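Local coordinates for protein DNA gyrase, B subunit, truncated (Myxococcus xanthus, PDB 3CWV) that probably catalyses, as a subunit of a GyrB-type type II topoisomerase, the ATP-dependent breakage, passage and rejoining of double-stranded DNA, at residues Y36-V41 and V153-V158; A85-R90 and M101-L106; Q113-A118 and Q122-G127. All blocks are in the same frame, centred on the assembly; numbering follows the deposited sequence.

Contact 1. Residues Y36-V41 and V153-V158; sequences YFLLDV and VRVHFV
L38 reaches from helix 28-47 to strand 151-159 and spreads its two methyls over V155 and against the ring of F157. This is helix-on-sheet packing in the N-terminal part of the chain, which has the alpha/beta sandwich layout of the GHKL ATPases: helices lie along one face of a mixed sheet whose middle strands include 151-159. The backbones stay well apart, the closest pair being the CA atoms of L38 and V155 at 8.4 Å, and no hydrogen bond crosses the gap. Side chains alone bridge it, and within 36-41 L38 alone touches 153-158. Its CD2 branch sits over V155 CB at 3.9 Å, and both V155 methyls, spread to its flanks, are nearly as close. The other branch, CD1, meets F157 head-on at the rim of the ring, near the ring plane. V155 and F157, two residues apart, both point to the helix side, while H156 between them points away and bonds through NE2 to S63 OG. Backbone bonds, among them V155 with L66 and R154 with D115, place strand 151-159 between strands 64-70 and 109-118. Around the contact L102 touches L38 and L106 touches V155, both from helix 102-107, and L66 of strand 64-70 also packs on L38; all three touching residues are buried. F157 has its CG set between the backbone N and the carbonyl carbon (chi1 72°), a rotation that turns one ring edge to the helix. L38, its chi1 of -91° lying away from a staggered value, makes a short approach there, with CD1 3.3 Å from F157 CE2 and 3.9 Å from F157 CD2.

Contact 2. Residues A85-R90 and M101-L106; sequences AGFLGR and MLVVSL
F87 swings its ring away from its own backbone N (chi1 -176°) and out of the loop toward helix 102-107, while M101 curls back to meet it through two successive bends (chi2 -70°, chi3 -77°). The curl carries M101 SD to the ring edge, near its plane, 3.7 Å from F87 CE1: a Met-aromatic contact made at the rim. V103 comes at about a right angle and lays CG1 over one ring face, 3.7 Å from the centroid of F87 and 3.5 Å from F87 CD1, a CH-pi contact. The opposite face is taken by L88 of the same loop, whose CG sits above the ring centre, so the phenyl group is sandwiched between two aliphatic side chains. V104 adds CG2 obliquely, 3.9 Å from F87 CZ. No hydrogen bond joins the segments; within the loop R90 N bonds to F87 O at 3.2 Å, with weak bonds beside it. M101 is the N-cap residue and V103 and V104 follow in the first turn, so the ring lies against the start of the helix. By its place in the chain, the loop probably corresponds to the ATP-lid region of GHKL ATPases. I11 and V15 of helix 11-17 touch F87 and V104, and F37 of helix 28-47 touches M101 and V104.

Contact 3. Residues Q113-A118 and Q122-G127; sequences QVDIWA and QWRVMG
This is an antiparallel beta hairpin, strands 109-118 and 121-128, toward one end of the eight-stranded sheet, with strand 131-139 flanking it as the outermost strand. Paired backbone bonds link V114 with V125 and I116 with W123; V114 N to V125 O, at 2.9 Å, is nearly straight. On the face carrying D115, a polar network crosses the non-hydrogen-bonded pairs. R124 NE makes a salt bridge to D115 OD1 at 2.8 Å. NE approaches OD1 on the syn side, slightly out of the carboxylate plane, and OD1 lies in the guanidinium plane. The two flat groups stand almost perpendicular (88°). Q122 NE2 reaches the same oxygen, D115 OD1, at 2.9 Å, but from above the carboxylate plane. D115 OD2 takes Q113 NE2 at 2.9 Å through its syn lone pair, so this buried carboxylate is gripped at both oxygens. Q113 NE2 also lies over one R124 guanidinium face, toward its rim, without a hydrogen bond. Q122, extended, runs over W117, CG 3.9 Å from the centroid of the five-membered ring. E143 OE1 makes a salt bridge to R124 NH2, and its backbone N and O bond to Q122 OE1 and W117 NE1. The opposite face, with V114, I116, W123 and V125, is mostly apolar; W123 NE1 bonds to E135 O. The whole is a beta hairpin of the alpha/beta sandwich, one face on helix 75-82, the other mixed, with a polar network beside W117.

Contacts 1 and 2 are apolar and hang together through helix 102-107: its L102 packs on L38 of contact 1, while F37, beside L38, packs on M101 and V104 of contact 2. Contact 1 joins helix to sheet with all three touching residues buried. Contact 2, buried but for partly exposed M101, packs an irregular loop against a helix start, with an aromatic ring in place of leucine. Contact 3, its centre farthest from the chain centre (about 25 Å), is largely buried yet has exposed M126 and partly exposed Q113, W123 and R124; backbone bonds and a charged network replace apolar packing. Strand 151-159 borders strand 109-118, so contacts 1 and 3 share one sheet, whereas contacts 2 and 3 do not touch.

Contact 1. Residues Y36-V41 and V153-V158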
ATOM      1  N   TYR A  36       4.801   7.914  -3.912  1.00 19.57           N
ATOM      2  CA  TYR A  36       3.844   7.102  -3.135  1.00 22.44           C
ATOM      3  C   TYR A  36       2.440   7.188  -3.754  1.00 21.14           C
ATOM      4  O   TYR A  36       1.698   6.195  -3.740  1.00 23.63           O
ATOM      5  CB  TYR A  36       3.786   7.559  -1.670  1.00 26.00           C
ATOM      6  CG  TYR A  36       5.113   7.440  -0.912  1.00 28.33           C
ATOM      7  CD1 TYR A  36       6.087   6.501  -1.275  1.00 24.84           C
ATOM      8  CD2 TYR A  36       5.366   8.257   0.192  1.00 30.57           C
ATOM      9  CE1 TYR A  36       7.299   6.396  -0.546  1.00 24.94           C
ATOM     10  CE2 TYR A  36       6.573   8.172   0.904  1.00 32.30           C
ATOM     11  CZ  TYR A  36       7.514   7.244   0.532  1.00 33.64           C
ATOM     12  OH  TYR A  36       8.687   7.169   1.231  1.00 33.94           O
ATOM     13  N   PHE A  37       2.071   8.360  -4.282  1.00 18.57           N
ATOM     14  CA  PHE A  37       0.758   8.498  -4.952  1.00 20.22           C
ATOM     15  C   PHE A  37       0.652   7.539  -6.151  1.00 21.98           C
ATOM     16  O   PHE A  37      -0.406   6.920  -6.392  1.00 22.63           O
ATOM     17  CB  PHE A  37       0.473   9.942  -5.424  1.00 19.44           C
ATOM     18  CG  PHE A  37       0.401  10.991  -4.305  1.00 20.62           C
ATOM     19  CD1 PHE A  37       0.017  10.650  -3.019  1.00 21.25           C
ATOM     20  CD2 PHE A  37       0.673  12.330  -4.596  1.00 22.32           C
ATOM     21  CE1 PHE A  37      -0.086  11.651  -1.996  1.00 28.25           C
ATOM     22  CE2 PHE A  37       0.581  13.316  -3.606  1.00 27.93           C
ATOM     23  CZ  PHE A  37       0.200  12.975  -2.304  1.00 22.63           C
ATOM     24  N   LEU A  38       1.717   7.454  -6.950  1.00 21.65           N
ATOM     25  CA  LEU A  38       1.756   6.456  -8.057  1.00 25.03           C
ATOM     26  C   LEU A  38       1.634   5.006  -7.577  1.00 24.66           C
ATOM     27  O   LEU A  38       0.826   4.225  -8.102  1.00 22.28           O
ATOM     28  CB  LEU A  38       3.004   6.626  -8.934  1.00 25.34           C
ATOM     29  CG  LEU A  38       2.908   7.534 -10.149  1.00 35.57           C
ATOM     30  CD1 LEU A  38       4.294   7.648 -10.773  1.00 31.35           C
ATOM     31  CD2 LEU A  38       1.890   6.976 -11.210  1.00 30.68           C
ATOM     32  N   LEU A  39       2.468   4.607  -6.627  1.00 23.11           N
ATOM     33  CA  LEU A  39       2.348   3.282  -6.004  1.00 25.25           C
ATOM     34  C   LEU A  39       0.942   2.980  -5.455  1.00 25.01           C
ATOM     35  O   LEU A  39       0.451   1.842  -5.579  1.00 26.78           O
ATOM     36  CB  LEU A  39       3.396   3.117  -4.872  1.00 25.09           C
ATOM     37  CG  LEU A  39       4.832   3.055  -5.427  1.00 26.50           C
ATOM     38  CD1 LEU A  39       5.861   3.155  -4.278  1.00 28.62           C
ATOM     39  CD2 LEU A  39       5.030   1.786  -6.209  1.00 20.49           C
ATOM     40  N   ASP A  40       0.286   3.990  -4.870  1.00 23.83           N
ATOM     41  CA  ASP A  40      -1.089   3.813  -4.367  1.00 24.03           C
ATOM     42  C   ASP A  40      -2.094   3.507  -5.513  1.00 25.65           C
ATOM     43  O   ASP A  40      -3.068   2.754  -5.324  1.00 23.67           O
ATOM     44  CB  ASP A  40      -1.570   5.040  -3.601  1.00 25.13           C
ATOM     45  CG  ASP A  40      -0.907   5.208  -2.202  1.00 27.98           C
ATOM     46  OD1 ASP A  40      -0.230   4.287  -1.698  1.00 31.22           O
ATOM     47  OD2 ASP A  40      -1.084   6.305  -1.621  1.00 35.80           O
ATOM     48  N   VAL A  41      -1.891   4.138  -6.670  1.00 23.62           N
ATOM     49  CA  VAL A  41      -2.680   3.816  -7.872  1.00 25.27           C
ATOM     50  C   VAL A  41      -2.569   2.322  -8.228  1.00 25.07           C
ATOM     51  O   VAL A  41      -3.584   1.638  -8.461  1.00 27.05           O
ATOM     52  CB  VAL A  41      -2.242   4.645  -9.118  1.00 25.34           C
ATOM     53  CG1 VAL A  41      -3.041   4.182 -10.349  1.00 23.31           C
ATOM     54  CG2 VAL A  41      -2.489   6.114  -8.912  1.00 21.07           C
ATOM     55  N   VAL A 153       0.272   0.383 -18.602  1.00 23.47           N
ATOM     56  CA  VAL A 153       0.380   1.824 -18.582  1.00 22.16           C
ATOM     57  C   VAL A 153       1.696   2.188 -17.865  1.00 21.12           C
ATOM     58  O   VAL A 153       2.034   1.581 -16.851  1.00 21.49           O
ATOM     59  CB  VAL A 153      -0.856   2.492 -17.919  1.00 23.45           C
ATOM     60  CG1 VAL A 153      -1.210   1.794 -16.604  1.00 23.14           C
ATOM     61  CG2 VAL A 153      -0.639   4.003 -17.734  1.00 22.72           C
ATOM     62  N   ARG A 154       2.438   3.107 -18.459  1.00 22.96           N
ATOM     63  CA  ARG A 154       3.639   3.673 -17.825  1.00 24.12           C
ATOM     64  C   ARG A 154       3.470   5.176 -17.621  1.00 24.40           C
ATOM     65  O   ARG A 154       3.055   5.883 -18.525  1.00 25.36           O
ATOM     66  CB  ARG A 154       4.862   3.404 -18.711  1.00 24.04           C
ATOM     67  CG  ARG A 154       6.206   3.924 -18.153  1.00 24.57           C
ATOM     68  CD  ARG A 154       7.267   3.761 -19.284  1.00 30.45           C
ATOM     69  NE  ARG A 154       8.638   3.894 -18.788  1.00 39.72           N
ATOM     70  CZ  ARG A 154       9.436   4.947 -19.000  1.00 40.80           C
ATOM     71  NH1 ARG A 154      10.674   4.939 -18.512  1.00 39.22           N
ATOM     72  NH2 ARG A 154       9.020   5.991 -19.707  1.00 37.24           N
ATOM     73  N   VAL A 155       3.818   5.662 -16.434  1.00 22.76           N
ATOM     74  CA  VAL A 155       3.765   7.088 -16.157  1.00 22.83           C
ATOM     75  C   VAL A 155       5.202   7.459 -15.791  1.00 22.25           C
ATOM     76  O   VAL A 155       5.748   6.898 -14.867  1.00 20.84           O
ATOM     77  CB  VAL A 155       2.859   7.408 -14.957  1.00 24.11           C
ATOM     78  CG1 VAL A 155       2.946   8.903 -14.600  1.00 18.27           C
ATOM     79  CG2 VAL A 155       1.415   7.066 -15.280  1.00 22.00           C
ATOM     80  N   HIS A 156       5.815   8.335 -16.565  1.00 20.26           N
ATOM     81  CA  HIS A 156       7.209   8.743 -16.312  1.00 23.36           C
ATOM     82  C   HIS A 156       7.141  10.235 -16.051  1.00 24.60           C
ATOM     83  O   HIS A 156       6.542  10.943 -16.836  1.00 26.14           O
ATOM     84  CB  HIS A 156       8.068   8.499 -17.549  1.00 26.26           C
ATOM     85  CG  HIS A 156       9.438   9.107 -17.458  1.00 32.63           C
ATOM     86  ND1 HIS A 156       9.729  10.380 -17.910  1.00 40.98           N
ATOM     87  CD2 HIS A 156      10.586   8.625 -16.933  1.00 35.06           C
ATOM     88  CE1 HIS A 156      11.010  10.634 -17.701  1.00 37.94           C
ATOM     89  NE2 HIS A 156      11.555   9.577 -17.120  1.00 33.89           N
ATOM     90  N   PHE A 157       7.766  10.731 -14.978  1.00 23.40           N
ATOM     91  CA  PHE A 157       7.674  12.164 -14.696  1.00 22.01           C
ATOM     92  C   PHE A 157       8.912  12.672 -13.971  1.00 21.87           C
ATOM     93  O   PHE A 157       9.701  11.895 -13.428  1.00 21.33           O
ATOM     94  CB  PHE A 157       6.398  12.530 -13.901  1.00 22.14           C
ATOM     95  CG  PHE A 157       6.427  12.091 -12.461  1.00 24.64           C
ATOM     96  CD1 PHE A 157       6.747  12.994 -11.458  1.00 22.85           C
ATOM     97  CD2 PHE A 157       6.151  10.778 -12.111  1.00 26.88           C
ATOM     98  CE1 PHE A 157       6.787  12.580 -10.104  1.00 27.31           C
ATOM     99  CE2 PHE A 157       6.189  10.358 -10.776  1.00 28.74           C
ATOM    100  CZ  PHE A 157       6.522  11.250  -9.774  1.00 23.86           C
ATOM    101  N   VAL A 158       9.062  13.991 -14.006  1.00 24.55           N
ATOM    102  CA  VAL A 158      10.159  14.699 -13.368  1.00 24.08           C
ATOM    103  C   VAL A 158       9.562  15.751 -12.425  1.00 22.17           C
ATOM    104  O   VAL A 158       8.944  16.715 -12.870  1.00 19.86           O
ATOM    105  CB  VAL A 158      11.052  15.404 -14.430  1.00 25.14           C
ATOM    106  CG1 VAL A 158      12.256  16.095 -13.756  1.00 25.24           C
ATOM    107  CG2 VAL A 158      11.534  14.380 -15.485  1.00 27.26           C
TER

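Contact 2. Residues A85-R90 and M101-L106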
ATOM      1  N   ALA A  85     -10.153  14.357 -13.703  1.00 25.17           N
ATOM      2  CA  ALA A  85     -11.373  13.558 -13.563  1.00 26.30           C
ATOM      3  C   ALA A  85     -11.298  12.569 -12.390  1.00 23.78           C
ATOM      4  O   ALA A  85     -10.317  11.828 -12.239  1.00 25.96           O
ATOM      5  CB  ALA A  85     -11.693  12.803 -14.910  1.00 23.32           C
ATOM      6  N   GLY A  86     -12.339  12.545 -11.550  1.00 22.71           N
ATOM      7  CA  GLY A  86     -12.417  11.600 -10.452  1.00 22.92           C
ATOM      8  C   GLY A  86     -11.677  12.022  -9.184  1.00 23.93           C
ATOM      9  O   GLY A  86     -11.782  11.375  -8.146  1.00 24.13           O
ATOM     10  N   PHE A  87     -10.908  13.080  -9.301  1.00 22.73           N
ATOM     11  CA  PHE A  87     -10.083  13.581  -8.192  1.00 27.55           C
ATOM     12  C   PHE A  87     -10.962  13.999  -7.000  1.00 27.51           C
ATOM     13  O   PHE A  87     -11.973  14.693  -7.181  1.00 30.09           O
ATOM     14  CB  PHE A  87      -9.241  14.762  -8.687  1.00 26.23           C
ATOM     15  CG  PHE A  87      -8.270  15.313  -7.658  1.00 27.98           C
ATOM     16  CD1 PHE A  87      -7.383  14.471  -6.985  1.00 23.90           C
ATOM     17  CD2 PHE A  87      -8.232  16.665  -7.399  1.00 31.62           C
ATOM     18  CE1 PHE A  87      -6.455  14.984  -6.040  1.00 23.64           C
ATOM     19  CE2 PHE A  87      -7.332  17.181  -6.447  1.00 30.35           C
ATOM     20  CZ  PHE A  87      -6.446  16.324  -5.782  1.00 28.05           C
ATOM     21  N   LEU A  88     -10.578  13.536  -5.810  1.00 29.46           N
ATOM     22  CA  LEU A  88     -11.303  13.793  -4.573  1.00 31.72           C
ATOM     23  C   LEU A  88     -12.777  13.369  -4.677  1.00 35.13           C
ATOM     24  O   LEU A  88     -13.663  14.101  -4.225  1.00 34.81           O
ATOM     25  CB  LEU A  88     -11.181  15.270  -4.192  1.00 31.81           C
ATOM     26  CG  LEU A  88      -9.741  15.799  -4.012  1.00 33.87           C
ATOM     27  CD1 LEU A  88      -9.773  17.277  -3.646  1.00 35.57           C
ATOM     28  CD2 LEU A  88      -9.017  15.019  -2.951  1.00 36.33           C
ATOM     29  N   GLY A  89     -13.031  12.214  -5.313  1.00 35.30           N
ATOM     30  CA  GLY A  89     -14.394  11.677  -5.461  1.00 34.82           C
ATOM     31  C   GLY A  89     -15.311  12.295  -6.507  1.00 33.77           C
ATOM     32  O   GLY A  89     -16.456  11.852  -6.669  1.00 37.57           O
ATOM     33  N   ARG A  90     -14.828  13.287  -7.237  0.50 33.45           N
ATOM     34  CA  ARG A  90     -15.684  14.009  -8.172  0.50 32.67           C
ATOM     35  C   ARG A  90     -15.348  13.788  -9.654  0.50 29.61           C
ATOM     36  O   ARG A  90     -14.317  14.242 -10.133  0.50 29.96           O
ATOM     37  CB  ARG A  90     -15.655  15.501  -7.862  0.50 34.12           C
ATOM     38  CG  ARG A  90     -16.326  15.875  -6.544  0.50 35.94           C
ATOM     39  CD  ARG A  90     -16.195  17.373  -6.265  0.50 43.02           C
ATOM     40  NE  ARG A  90     -16.850  18.192  -7.283  0.50 45.69           N
ATOM     41  CZ  ARG A  90     -16.208  18.945  -8.174  0.50 48.08           C
ATOM     42  NH1 ARG A  90     -14.882  19.002  -8.171  0.50 49.55           N
ATOM     43  NH2 ARG A  90     -16.896  19.654  -9.059  0.50 50.74           N
ATOM     44  N   MET A 101      -4.541  10.146  -6.145  1.00 21.78           N
ATOM     45  CA  MET A 101      -3.795  11.379  -6.159  1.00 21.14           C
ATOM     46  C   MET A 101      -2.874  11.415  -7.383  1.00 20.27           C
ATOM     47  O   MET A 101      -1.924  12.202  -7.438  1.00 22.03           O
ATOM     48  CB  MET A 101      -2.951  11.507  -4.868  1.00 21.60           C
ATOM     49  CG  MET A 101      -3.785  11.458  -3.549  1.00 27.65           C
ATOM     50  SD  MET A 101      -4.760  12.959  -3.398  1.00 25.12           S
ATOM     51  CE  MET A 101      -3.510  14.126  -2.857  1.00 36.09           C
ATOM     52  N   LEU A 102      -3.136  10.575  -8.388  1.00 19.51           N
ATOM     53  CA  LEU A 102      -2.373  10.694  -9.633  1.00 21.47           C
ATOM     54  C   LEU A 102      -2.218  12.111 -10.210  1.00 21.01           C
ATOM     55  O   LEU A 102      -1.119  12.486 -10.659  1.00 21.13           O
ATOM     56  CB  LEU A 102      -2.944   9.738 -10.732  1.00 19.09           C
ATOM     57  CG  LEU A 102      -2.346   9.827 -12.134  1.00 25.49           C
ATOM     58  CD1 LEU A 102      -0.851   9.456 -12.133  1.00 23.00           C
ATOM     59  CD2 LEU A 102      -3.183   8.931 -13.125  1.00 21.72           C
ATOM     60  N   VAL A 103      -3.304  12.884 -10.266  1.00 18.71           N
ATOM     61  CA  VAL A 103      -3.242  14.189 -10.889  1.00 20.00           C
ATOM     62  C   VAL A 103      -2.284  15.123 -10.119  1.00 23.51           C
ATOM     63  O   VAL A 103      -1.737  16.030 -10.704  1.00 19.96           O
ATOM     64  CB  VAL A 103      -4.618  14.870 -11.005  1.00 21.73           C
ATOM     65  CG1 VAL A 103      -5.190  15.294  -9.638  1.00 23.05           C
ATOM     66  CG2 VAL A 103      -4.526  16.139 -11.936  1.00 23.00           C
ATOM     67  N   VAL A 104      -2.086  14.866  -8.831  1.00 20.13           N
ATOM     68  CA  VAL A 104      -1.110  15.686  -8.063  1.00 21.51           C
ATOM     69  C   VAL A 104       0.311  15.422  -8.546  1.00 20.69           C
ATOM     70  O   VAL A 104       1.070  16.349  -8.755  1.00 22.47           O
ATOM     71  CB  VAL A 104      -1.241  15.441  -6.570  1.00 23.26           C
ATOM     72  CG1 VAL A 104      -0.218  16.320  -5.754  1.00 21.76           C
ATOM     73  CG2 VAL A 104      -2.648  15.771  -6.143  1.00 21.75           C
ATOM     74  N   SER A 105       0.674  14.153  -8.717  1.00 21.61           N
ATOM     75  CA  SER A 105       2.012  13.817  -9.198  1.00 23.19           C
ATOM     76  C   SER A 105       2.243  14.419 -10.566  1.00 21.61           C
ATOM     77  O   SER A 105       3.311  14.961 -10.841  1.00 19.23           O
ATOM     78  CB  SER A 105       2.246  12.314  -9.218  1.00 23.69           C
ATOM     79  OG  SER A 105       2.106  11.795  -7.914  1.00 23.82           O
ATOM     80  N   LEU A 106       1.248  14.311 -11.435  1.00 19.25           N
ATOM     81  CA  LEU A 106       1.353  14.893 -12.776  1.00 20.74           C
ATOM     82  C   LEU A 106       1.365  16.418 -12.723  1.00 18.31           C
ATOM     83  O   LEU A 106       2.215  17.051 -13.369  1.00 20.76           O
ATOM     84  CB  LEU A 106       0.160  14.457 -13.652  1.00 16.74           C
ATOM     85  CG  LEU A 106       0.025  12.951 -13.903  1.00 20.30           C
ATOM     86  CD1 LEU A 106      -1.256  12.670 -14.747  1.00 22.21           C
ATOM     87  CD2 LEU A 106       1.256  12.397 -14.552  1.00 19.75           C
TER

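Contact 3. Residues Q113-A118 and Q122-G127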
ATOM      1  N   GLN A 113       5.531  11.866 -19.307  1.00 21.71           N
ATOM      2  CA  GLN A 113       5.159  11.069 -20.480  1.00 20.53           C
ATOM      3  C   GLN A 113       4.363   9.888 -20.005  1.00 20.19           C
ATOM      4  O   GLN A 113       4.808   9.143 -19.130  1.00 22.85           O
ATOM      5  CB  GLN A 113       6.406  10.613 -21.227  1.00 22.33           C
ATOM      6  CG  GLN A 113       6.088   9.665 -22.386  1.00 22.27           C
ATOM      7  CD  GLN A 113       7.333   9.325 -23.194  1.00 26.25           C
ATOM      8  OE1 GLN A 113       8.127  10.209 -23.507  1.00 24.01           O
ATOM      9  NE2 GLN A 113       7.508   8.035 -23.534  1.00 28.35           N
ATOM     10  N   VAL A 114       3.173   9.703 -20.569  1.00 21.52           N
ATOM     11  CA  VAL A 114       2.379   8.560 -20.206  1.00 19.25           C
ATOM     12  C   VAL A 114       2.214   7.671 -21.465  1.00 20.58           C
ATOM     13  O   VAL A 114       1.846   8.168 -22.506  1.00 22.00           O
ATOM     14  CB  VAL A 114       0.987   9.023 -19.709  1.00 22.53           C
ATOM     15  CG1 VAL A 114       0.043   7.848 -19.477  1.00 21.45           C
ATOM     16  CG2 VAL A 114       1.136   9.821 -18.386  1.00 20.04           C
ATOM     17  N   ASP A 115       2.455   6.380 -21.323  1.00 21.24           N
ATOM     18  CA  ASP A 115       2.267   5.428 -22.437  1.00 24.91           C
ATOM     19  C   ASP A 115       1.216   4.417 -22.048  1.00 22.98           C
ATOM     20  O   ASP A 115       1.196   3.935 -20.917  1.00 24.63           O
ATOM     21  CB  ASP A 115       3.566   4.710 -22.752  1.00 22.55           C
ATOM     22  CG  ASP A 115       4.614   5.621 -23.367  1.00 29.64           C
ATOM     23  OD1 ASP A 115       4.569   5.806 -24.600  1.00 30.40           O
ATOM     24  OD2 ASP A 115       5.522   6.115 -22.635  1.00 29.35           O
ATOM     25  N   ILE A 116       0.315   4.100 -22.975  1.00 23.76           N
ATOM     26  CA  ILE A 116      -0.737   3.139 -22.690  1.00 23.31           C
ATOM     27  C   ILE A 116      -0.669   2.120 -23.833  1.00 24.57           C
ATOM     28  O   ILE A 116      -0.660   2.511 -25.000  1.00 24.34           O
ATOM     29  CB  ILE A 116      -2.167   3.779 -22.649  1.00 25.00           C
ATOM     30  CG1 ILE A 116      -2.247   5.024 -21.741  1.00 24.54           C
ATOM     31  CG2 ILE A 116      -3.217   2.751 -22.211  1.00 25.01           C
ATOM     32  CD1 ILE A 116      -2.200   6.342 -22.528  1.00 22.13           C
ATOM     33  N   TRP A 117      -0.581   0.840 -23.485  1.00 24.16           N
ATOM     34  CA  TRP A 117      -0.536  -0.236 -24.484  1.00 28.38           C
ATOM     35  C   TRP A 117      -1.867  -0.961 -24.355  1.00 27.23           C
ATOM     36  O   TRP A 117      -2.300  -1.263 -23.248  1.00 25.66           O
ATOM     37  CB  TRP A 117       0.598  -1.236 -24.189  1.00 26.73           C
ATOM     38  CG  TRP A 117       2.021  -0.762 -24.440  1.00 28.39           C
ATOM     39  CD1 TRP A 117       2.783  -0.990 -25.541  1.00 28.15           C
ATOM     40  CD2 TRP A 117       2.848  -0.012 -23.525  1.00 28.11           C
ATOM     41  NE1 TRP A 117       4.035  -0.419 -25.379  1.00 30.10           N
ATOM     42  CE2 TRP A 117       4.096   0.183 -24.148  1.00 28.28           C
ATOM     43  CE3 TRP A 117       2.636   0.518 -22.250  1.00 27.73           C
ATOM     44  CZ2 TRP A 117       5.138   0.883 -23.539  1.00 26.45           C
ATOM     45  CZ3 TRP A 117       3.671   1.219 -21.636  1.00 24.12           C
ATOM     46  CH2 TRP A 117       4.910   1.384 -22.272  1.00 25.42           C
ATOM     47  N   ALA A 118      -2.514  -1.243 -25.490  1.00 32.08           N
ATOM     48  CA  ALA A 118      -3.776  -2.002 -25.513  1.00 34.53           C
ATOM     49  C   ALA A 118      -4.051  -2.426 -26.960  1.00 37.71           C
ATOM     50  O   ALA A 118      -3.753  -1.679 -27.878  1.00 38.13           O
ATOM     51  CB  ALA A 118      -4.926  -1.165 -25.001  1.00 33.33           C
ATOM     52  N   GLN A 122      -0.191   1.222 -29.102  1.00 30.18           N
ATOM     53  CA  GLN A 122       0.329   2.069 -28.035  1.00 28.85           C
ATOM     54  C   GLN A 122      -0.053   3.536 -28.279  1.00 29.51           C
ATOM     55  O   GLN A 122       0.035   4.059 -29.409  1.00 29.74           O
ATOM     56  CB  GLN A 122       1.860   1.899 -27.971  1.00 30.31           C
ATOM     57  CG  GLN A 122       2.582   2.741 -26.907  1.00 25.16           C
ATOM     58  CD  GLN A 122       4.075   2.558 -26.920  1.00 29.05           C
ATOM     59  OE1 GLN A 122       4.610   1.716 -27.657  1.00 32.65           O
ATOM     60  NE2 GLN A 122       4.781   3.344 -26.096  1.00 23.74           N
ATOM     61  N   TRP A 123      -0.455   4.213 -27.207  1.00 26.74           N
ATOM     62  CA  TRP A 123      -0.784   5.626 -27.274  1.00 26.34           C
ATOM     63  C   TRP A 123       0.090   6.363 -26.263  1.00 23.55           C
ATOM     64  O   TRP A 123       0.372   5.819 -25.202  1.00 25.37           O
ATOM     65  CB  TRP A 123      -2.256   5.812 -26.905  1.00 25.30           C
ATOM     66  CG  TRP A 123      -2.762   7.165 -27.242  1.00 27.07           C
ATOM     67  CD1 TRP A 123      -2.910   8.250 -26.392  1.00 23.95           C
ATOM     68  CD2 TRP A 123      -3.172   7.605 -28.540  1.00 27.96           C
ATOM     69  NE1 TRP A 123      -3.384   9.335 -27.110  1.00 24.55           N
ATOM     70  CE2 TRP A 123      -3.548   8.959 -28.426  1.00 32.28           C
ATOM     71  CE3 TRP A 123      -3.263   6.971 -29.795  1.00 31.84           C
ATOM     72  CZ2 TRP A 123      -4.017   9.700 -29.524  1.00 31.09           C
ATOM     73  CZ3 TRP A 123      -3.712   7.708 -30.890  1.00 31.65           C
ATOM     74  CH2 TRP A 123      -4.090   9.060 -30.745  1.00 31.83           C
ATOM     75  N   ARG A 124       0.474   7.594 -26.584  1.00 24.38           N
ATOM     76  CA  ARG A 124       1.387   8.380 -25.749  1.00 24.34           C
ATOM     77  C   ARG A 124       0.853   9.800 -25.526  1.00 25.50           C
ATOM     78  O   ARG A 124       0.532  10.502 -26.495  1.00 24.22           O
ATOM     79  CB  ARG A 124       2.777   8.445 -26.403  1.00 26.13           C
ATOM     80  CG  ARG A 124       3.857   9.221 -25.579  1.00 23.16           C
ATOM     81  CD  ARG A 124       5.216   9.122 -26.273  1.00 28.24           C
ATOM     82  NE  ARG A 124       5.727   7.755 -26.169  1.00 26.06           N
ATOM     83  CZ  ARG A 124       6.726   7.247 -26.874  1.00 27.59           C
ATOM     84  NH1 ARG A 124       7.342   7.978 -27.789  1.00 29.04           N
ATOM     85  NH2 ARG A 124       7.078   5.988 -26.683  1.00 30.00           N
ATOM     86  N   VAL A 125       0.828  10.237 -24.259  1.00 24.09           N
ATOM     87  CA  VAL A 125       0.410  11.594 -23.881  1.00 23.59           C
ATOM     88  C   VAL A 125       1.597  12.297 -23.210  1.00 23.76           C
ATOM     89  O   VAL A 125       2.149  11.760 -22.257  1.00 23.39           O
ATOM     90  CB  VAL A 125      -0.742  11.552 -22.842  1.00 26.51           C
ATOM     91  CG1 VAL A 125      -1.212  13.017 -22.445  1.00 24.90           C
ATOM     92  CG2 VAL A 125      -1.898  10.681 -23.344  1.00 24.32           C
ATOM     93  N   MET A 126       2.004  13.450 -23.738  1.00 22.79           N
ATOM     94  CA  MET A 126       3.122  14.210 -23.180  1.00 23.77           C
ATOM     95  C   MET A 126       2.542  15.230 -22.221  1.00 23.01           C
ATOM     96  O   MET A 126       1.406  15.666 -22.393  1.00 24.56           O
ATOM     97  CB  MET A 126       3.930  14.938 -24.284  1.00 23.73           C
ATOM     98  CG  MET A 126       4.647  13.947 -25.319  1.00 27.03           C
ATOM     99  SD  MET A 126       5.647  12.634 -24.644  1.00 19.79           S
ATOM    100  CE  MET A 126       6.936  13.600 -23.885  1.00 31.71           C
ATOM    101  N   GLY A 127       3.328  15.609 -21.211  1.00 23.74           N
ATOM    102  CA  GLY A 127       2.882  16.630 -20.270  1.00 20.81           C
ATOM    103  C   GLY A 127       3.982  17.683 -20.118  1.00 23.04           C
ATOM    104  O   GLY A 127       5.169  17.352 -20.159  1.00 23.37           O
TER